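Local coordinates for putative decarboxylase involved in desferrioxamine biosynthesis (Erwinia amylovora, PDB 5O5C), which probably catalyses the pyridoxal-phosphate-dependent decarboxylation of lysine in the biosynthesis of the siderophore desferrioxamine, at residues Asp133-Gln146 with Thr369-Phe383. Sequence-based numbering, arbitrary orientation.
Sequences DTWDQSAGGTLIEQ and TPNLVNKSIQTTRRF. With PLP (pyridoxal-5'-phosphate), chain G.
E145 leaves its helix with CG anti to the backbone N (chi1 168°) and the chain stretched out, while R381 bends at chi3 (88°) to meet it from the opposite direction. A single nitrogen, R381 NH2, faces both carboxylate oxygens of E145, 2.8 Å from OE1 and from OE2, in a salt bridge whose hydrogen bond to OE1 is weak; the carboxylate and guanidinium planes are 66° apart rather than coplanar. L372 CD1 packs 3.6 Å from E145 CD, and OE2 also accepts from F166 N. A turn earlier in the helix, G141 lays its CA over one face of the F383 ring, a CH-pi contact 3.8 Å from the centroid, and I144 touches the ring edge. Near 133-135, V373 N donates to D133 O (2.8 Å), and W135 N donates to the side-chain OD1 of N371 (3.2 Å), in its carbonyl plane. Water 1 links T142 OG1 to L372 N. The loop then delivers T380, whose N and OG1 both bind O3P of a PLP phosphate that T171, T273 and H329 of the second subunit also hold. The buried E145 charge is thus met by R381 and F166 N, and the cofactor site draws on both chains.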
# COMPACT_ATOMS: atom_id res chain seq x y z
N ASP B 133 1.08 -12.10 1.17
CA ASP B 133 2.17 -12.37 0.28
C ASP B 133 2.48 -13.87 0.18
O ASP B 133 2.76 -14.35 -0.91
CB ASP B 133 3.40 -11.54 0.61
CG ASP B 133 3.90 -11.74 2.00
OD1 ASP B 133 3.08 -11.99 2.90
OD2 ASP B 133 5.12 -11.66 2.19
N THR B 134 2.35 -14.61 1.29
CA THR B 134 2.62 -16.03 1.26
C THR B 134 1.57 -16.86 1.93
O THR B 134 0.87 -16.45 2.86
CB THR B 134 4.00 -16.41 1.91
OG1 THR B 134 3.96 -16.06 3.30
CG2 THR B 134 5.14 -15.71 1.24
N TRP B 135 1.48 -18.10 1.51
CA TRP B 135 0.49 -19.01 2.12
C TRP B 135 0.79 -19.18 3.63
O TRP B 135 -0.14 -19.15 4.50
CB TRP B 135 0.41 -20.32 1.37
CG TRP B 135 -0.06 -21.42 2.19
CD1 TRP B 135 0.71 -22.23 2.98
CD2 TRP B 135 -1.38 -21.84 2.35
NE1 TRP B 135 -0.06 -23.11 3.61
CE2 TRP B 135 -1.35 -22.91 3.24
CE3 TRP B 135 -2.59 -21.46 1.76
CZ2 TRP B 135 -2.49 -23.58 3.60
CZ3 TRP B 135 -3.66 -22.08 2.13
CH2 TRP B 135 -3.64 -23.16 3.04
N ASP B 136 2.06 -19.22 3.97
CA ASP B 136 2.45 -19.46 5.38
C ASP B 136 2.27 -18.24 6.33
O ASP B 136 2.60 -18.34 7.50
CB ASP B 136 3.83 -20.09 5.46
CG ASP B 136 4.93 -19.18 5.01
OD1 ASP B 136 4.70 -17.98 4.80
OD2 ASP B 136 6.04 -19.69 4.77
N GLN B 137 1.71 -17.14 5.83
CA GLN B 137 1.33 -16.01 6.69
C GLN B 137 -0.20 -15.68 6.53
O GLN B 137 -0.76 -14.76 7.15
CB GLN B 137 2.19 -14.80 6.34
CG GLN B 137 3.70 -15.01 6.30
CD GLN B 137 4.43 -13.83 5.70
OE1 GLN B 137 4.47 -12.75 6.28
NE2 GLN B 137 4.99 -14.01 4.53
N SER B 138 -0.90 -16.44 5.72
CA SER B 138 -2.32 -16.20 5.51
C SER B 138 -3.28 -17.40 5.38
O SER B 138 -4.45 -17.25 5.60
CB SER B 138 -2.49 -15.29 4.29
OG SER B 138 -1.85 -15.86 3.17
N ALA B 139 -2.82 -18.55 4.97
CA ALA B 139 -3.76 -19.64 4.68
C ALA B 139 -4.94 -19.21 3.78
O ALA B 139 -4.70 -18.70 2.69
CB ALA B 139 -4.22 -20.33 5.97
N GLY B 140 -6.18 -19.46 4.23
CA GLY B 140 -7.40 -19.12 3.51
C GLY B 140 -7.54 -17.69 3.01
O GLY B 140 -8.41 -17.41 2.13
N GLY B 141 -6.75 -16.78 3.56
CA GLY B 141 -6.69 -15.42 3.01
C GLY B 141 -6.13 -15.44 1.60
O GLY B 141 -6.49 -14.62 0.74
N THR B 142 -5.23 -16.38 1.35
CA THR B 142 -4.59 -16.47 0.04
C THR B 142 -5.60 -16.95 -0.99
O THR B 142 -5.66 -16.37 -2.11
CB THR B 142 -3.32 -17.33 0.05
OG1 THR B 142 -2.26 -16.56 0.63
CG2 THR B 142 -2.92 -17.78 -1.34
N LEU B 143 -6.41 -17.92 -0.58
CA LEU B 143 -7.41 -18.50 -1.46
C LEU B 143 -8.56 -17.52 -1.63
O LEU B 143 -9.06 -17.34 -2.76
CB LEU B 143 -7.92 -19.84 -0.90
CG LEU B 143 -6.87 -20.89 -0.63
CD1 LEU B 143 -7.42 -22.12 0.06
CD2 LEU B 143 -6.23 -21.30 -1.93
N ILE B 144 -8.97 -16.84 -0.54
CA ILE B 144 -10.02 -15.81 -0.64
C ILE B 144 -9.64 -14.74 -1.65
O ILE B 144 -10.42 -14.44 -2.58
CB ILE B 144 -10.38 -15.17 0.71
CG1 ILE B 144 -11.25 -16.10 1.54
CG2 ILE B 144 -11.11 -13.85 0.52
CD1 ILE B 144 -11.24 -15.73 3.01
N GLU B 145 -8.43 -14.20 -1.55
CA GLU B 145 -8.05 -13.17 -2.52
C GLU B 145 -8.22 -13.69 -3.98
O GLU B 145 -8.69 -12.96 -4.88
CB GLU B 145 -6.63 -12.65 -2.29
CG GLU B 145 -6.11 -11.80 -3.46
CD GLU B 145 -4.92 -10.93 -3.13
OE1 GLU B 145 -4.77 -10.63 -1.90
OE2 GLU B 145 -4.13 -10.60 -4.09
N GLN B 146 -7.78 -14.93 -4.20
CA GLN B 146 -7.84 -15.51 -5.53
C GLN B 146 -9.26 -15.58 -6.05
O GLN B 146 -9.49 -15.27 -7.21
CB GLN B 146 -7.22 -16.90 -5.59
CG GLN B 146 -6.98 -17.32 -7.04
CD GLN B 146 -5.91 -16.52 -7.76
OE1 GLN B 146 -4.79 -16.39 -7.27
NE2 GLN B 146 -6.25 -16.00 -8.95
N THR B 369 2.60 -24.81 -3.37
CA THR B 369 2.33 -23.72 -2.43
C THR B 369 1.93 -22.37 -3.11
O THR B 369 2.77 -21.74 -3.79
CB THR B 369 3.48 -23.53 -1.40
OG1 THR B 369 3.10 -22.51 -0.45
CG2 THR B 369 4.81 -23.14 -2.04
N PRO B 370 0.66 -21.93 -2.94
CA PRO B 370 0.27 -20.61 -3.47
C PRO B 370 0.86 -19.41 -2.72
O PRO B 370 0.40 -19.07 -1.62
CB PRO B 370 -1.24 -20.63 -3.34
CG PRO B 370 -1.52 -21.55 -2.21
CD PRO B 370 -0.50 -22.62 -2.36
N ASN B 371 1.89 -18.81 -3.31
CA ASN B 371 2.49 -17.55 -2.88
C ASN B 371 2.20 -16.34 -3.78
O ASN B 371 2.87 -16.17 -4.79
CB ASN B 371 3.99 -17.67 -2.76
CG ASN B 371 4.41 -18.65 -1.69
OD1 ASN B 371 3.80 -18.73 -0.60
ND2 ASN B 371 5.43 -19.43 -2.00
N LEU B 372 1.31 -15.46 -3.36
CA LEU B 372 0.88 -14.34 -4.22
C LEU B 372 1.97 -13.28 -4.42
O LEU B 372 1.92 -12.55 -5.43
CB LEU B 372 -0.41 -13.72 -3.71
CG LEU B 372 -1.62 -14.63 -3.47
CD1 LEU B 372 -2.78 -13.84 -2.88
CD2 LEU B 372 -2.12 -15.34 -4.71
N VAL B 373 2.95 -13.21 -3.50
CA VAL B 373 4.16 -12.39 -3.70
C VAL B 373 4.77 -12.58 -5.10
O VAL B 373 5.25 -11.63 -5.70
CB VAL B 373 5.22 -12.52 -2.55
CG1 VAL B 373 6.18 -13.69 -2.77
CG2 VAL B 373 6.03 -11.24 -2.42
N ASN B 374 4.64 -13.77 -5.69
CA ASN B 374 5.22 -13.98 -7.02
C ASN B 374 4.63 -13.06 -8.11
O ASN B 374 5.29 -12.82 -9.11
CB ASN B 374 5.19 -15.46 -7.40
CG ASN B 374 5.95 -16.33 -6.39
OD1 ASN B 374 5.36 -17.21 -5.76
ND2 ASN B 374 7.23 -16.05 -6.17
N LYS B 375 3.43 -12.51 -7.90
CA LYS B 375 2.77 -11.57 -8.82
C LYS B 375 2.76 -10.08 -8.39
O LYS B 375 2.13 -9.22 -9.03
CB LYS B 375 1.30 -11.99 -9.02
CG LYS B 375 1.04 -13.47 -9.29
CD LYS B 375 -0.43 -13.83 -9.46
CE LYS B 375 -1.22 -13.74 -8.18
NZ LYS B 375 -2.60 -14.27 -8.28
N SER B 376 3.46 -9.76 -7.33
CA SER B 376 3.33 -8.48 -6.63
C SER B 376 4.63 -7.78 -6.69
O SER B 376 5.66 -8.44 -6.82
CB SER B 376 2.94 -8.76 -5.17
OG SER B 376 2.64 -7.58 -4.43
N ILE B 377 4.58 -6.44 -6.62
CA ILE B 377 5.73 -5.59 -6.40
C ILE B 377 5.82 -5.10 -4.94
O ILE B 377 6.71 -4.29 -4.60
CB ILE B 377 5.87 -4.39 -7.42
CG1 ILE B 377 4.64 -3.53 -7.45
CG2 ILE B 377 6.26 -4.87 -8.82
CD1 ILE B 377 4.96 -2.08 -7.58
N GLN B 378 4.93 -5.59 -4.08
CA GLN B 378 5.07 -5.45 -2.63
C GLN B 378 5.58 -6.79 -2.06
O GLN B 378 5.51 -7.85 -2.71
CB GLN B 378 3.70 -5.14 -2.01
CG GLN B 378 3.02 -3.84 -2.47
CD GLN B 378 1.57 -3.69 -2.01
OE1 GLN B 378 0.65 -4.14 -2.67
NE2 GLN B 378 1.37 -3.04 -0.92
N THR B 379 6.00 -6.73 -0.80
CA THR B 379 6.26 -7.90 -0.03
C THR B 379 5.13 -8.13 1.00
O THR B 379 4.07 -8.57 0.65
CB THR B 379 7.70 -7.89 0.54
OG1 THR B 379 8.66 -7.55 -0.49
CG2 THR B 379 8.07 -9.33 1.04
N THR B 380 5.32 -7.76 2.26
CA THR B 380 4.29 -7.79 3.23
C THR B 380 3.03 -7.04 2.76
O THR B 380 3.11 -5.88 2.38
CB THR B 380 4.78 -7.14 4.52
OG1 THR B 380 5.80 -7.95 5.02
CG2 THR B 380 3.71 -7.04 5.55
N ARG B 381 1.90 -7.70 2.80
CA ARG B 381 0.68 -7.14 2.26
C ARG B 381 -0.54 -7.59 3.06
O ARG B 381 -0.68 -8.73 3.36
CB ARG B 381 0.54 -7.50 0.81
CG ARG B 381 -0.46 -6.67 0.05
CD ARG B 381 -0.46 -7.08 -1.42
NE ARG B 381 -1.39 -8.19 -1.69
CZ ARG B 381 -1.06 -9.40 -2.10
NH1 ARG B 381 0.22 -9.78 -2.25
NH2 ARG B 381 -2.01 -10.28 -2.32
N ARG B 382 -1.41 -6.65 3.36
CA ARG B 382 -2.57 -6.84 4.19
C ARG B 382 -3.73 -7.44 3.39
O ARG B 382 -3.75 -7.39 2.18
CB ARG B 382 -2.93 -5.51 4.88
CG ARG B 382 -3.68 -4.48 4.03
CD ARG B 382 -3.77 -3.13 4.68
NE ARG B 382 -4.50 -3.18 5.92
CZ ARG B 382 -5.77 -2.80 6.13
NH1 ARG B 382 -6.55 -2.29 5.19
NH2 ARG B 382 -6.26 -2.95 7.36
N PHE B 383 -4.64 -8.07 4.08
CA PHE B 383 -5.72 -8.87 3.47
C PHE B 383 -6.89 -8.00 2.98
O PHE B 383 -8.04 -8.12 3.41
CB PHE B 383 -6.14 -9.88 4.50
CG PHE B 383 -7.12 -10.93 4.04
CD1 PHE B 383 -7.41 -11.20 2.71
CD2 PHE B 383 -7.77 -11.68 5.02
CE1 PHE B 383 -8.33 -12.17 2.36
CE2 PHE B 383 -8.69 -12.66 4.67
CZ PHE B 383 -8.97 -12.90 3.34
N1 PLP G . 14.08 -5.01 4.45
C2 PLP G . 14.22 -5.88 5.47
C2A PLP G . 15.48 -5.95 6.28
C3 PLP G . 13.11 -6.76 5.85
O3 PLP G . 13.27 -7.64 6.88
C4 PLP G . 11.86 -6.67 5.05
C4A PLP G . 10.68 -7.51 5.37
C5 PLP G . 11.84 -5.67 3.94
C6 PLP G . 12.96 -4.87 3.71
C5A PLP G . 10.59 -5.50 3.09
O4P PLP G . 9.54 -4.92 3.88
P PLP G . 7.99 -5.31 3.67
O1P PLP G . 7.32 -4.56 4.80
O2P PLP G . 7.69 -4.77 2.29
O3P PLP G . 7.90 -6.80 3.81
O HOH W 1 -0.09 -15.91 -0.69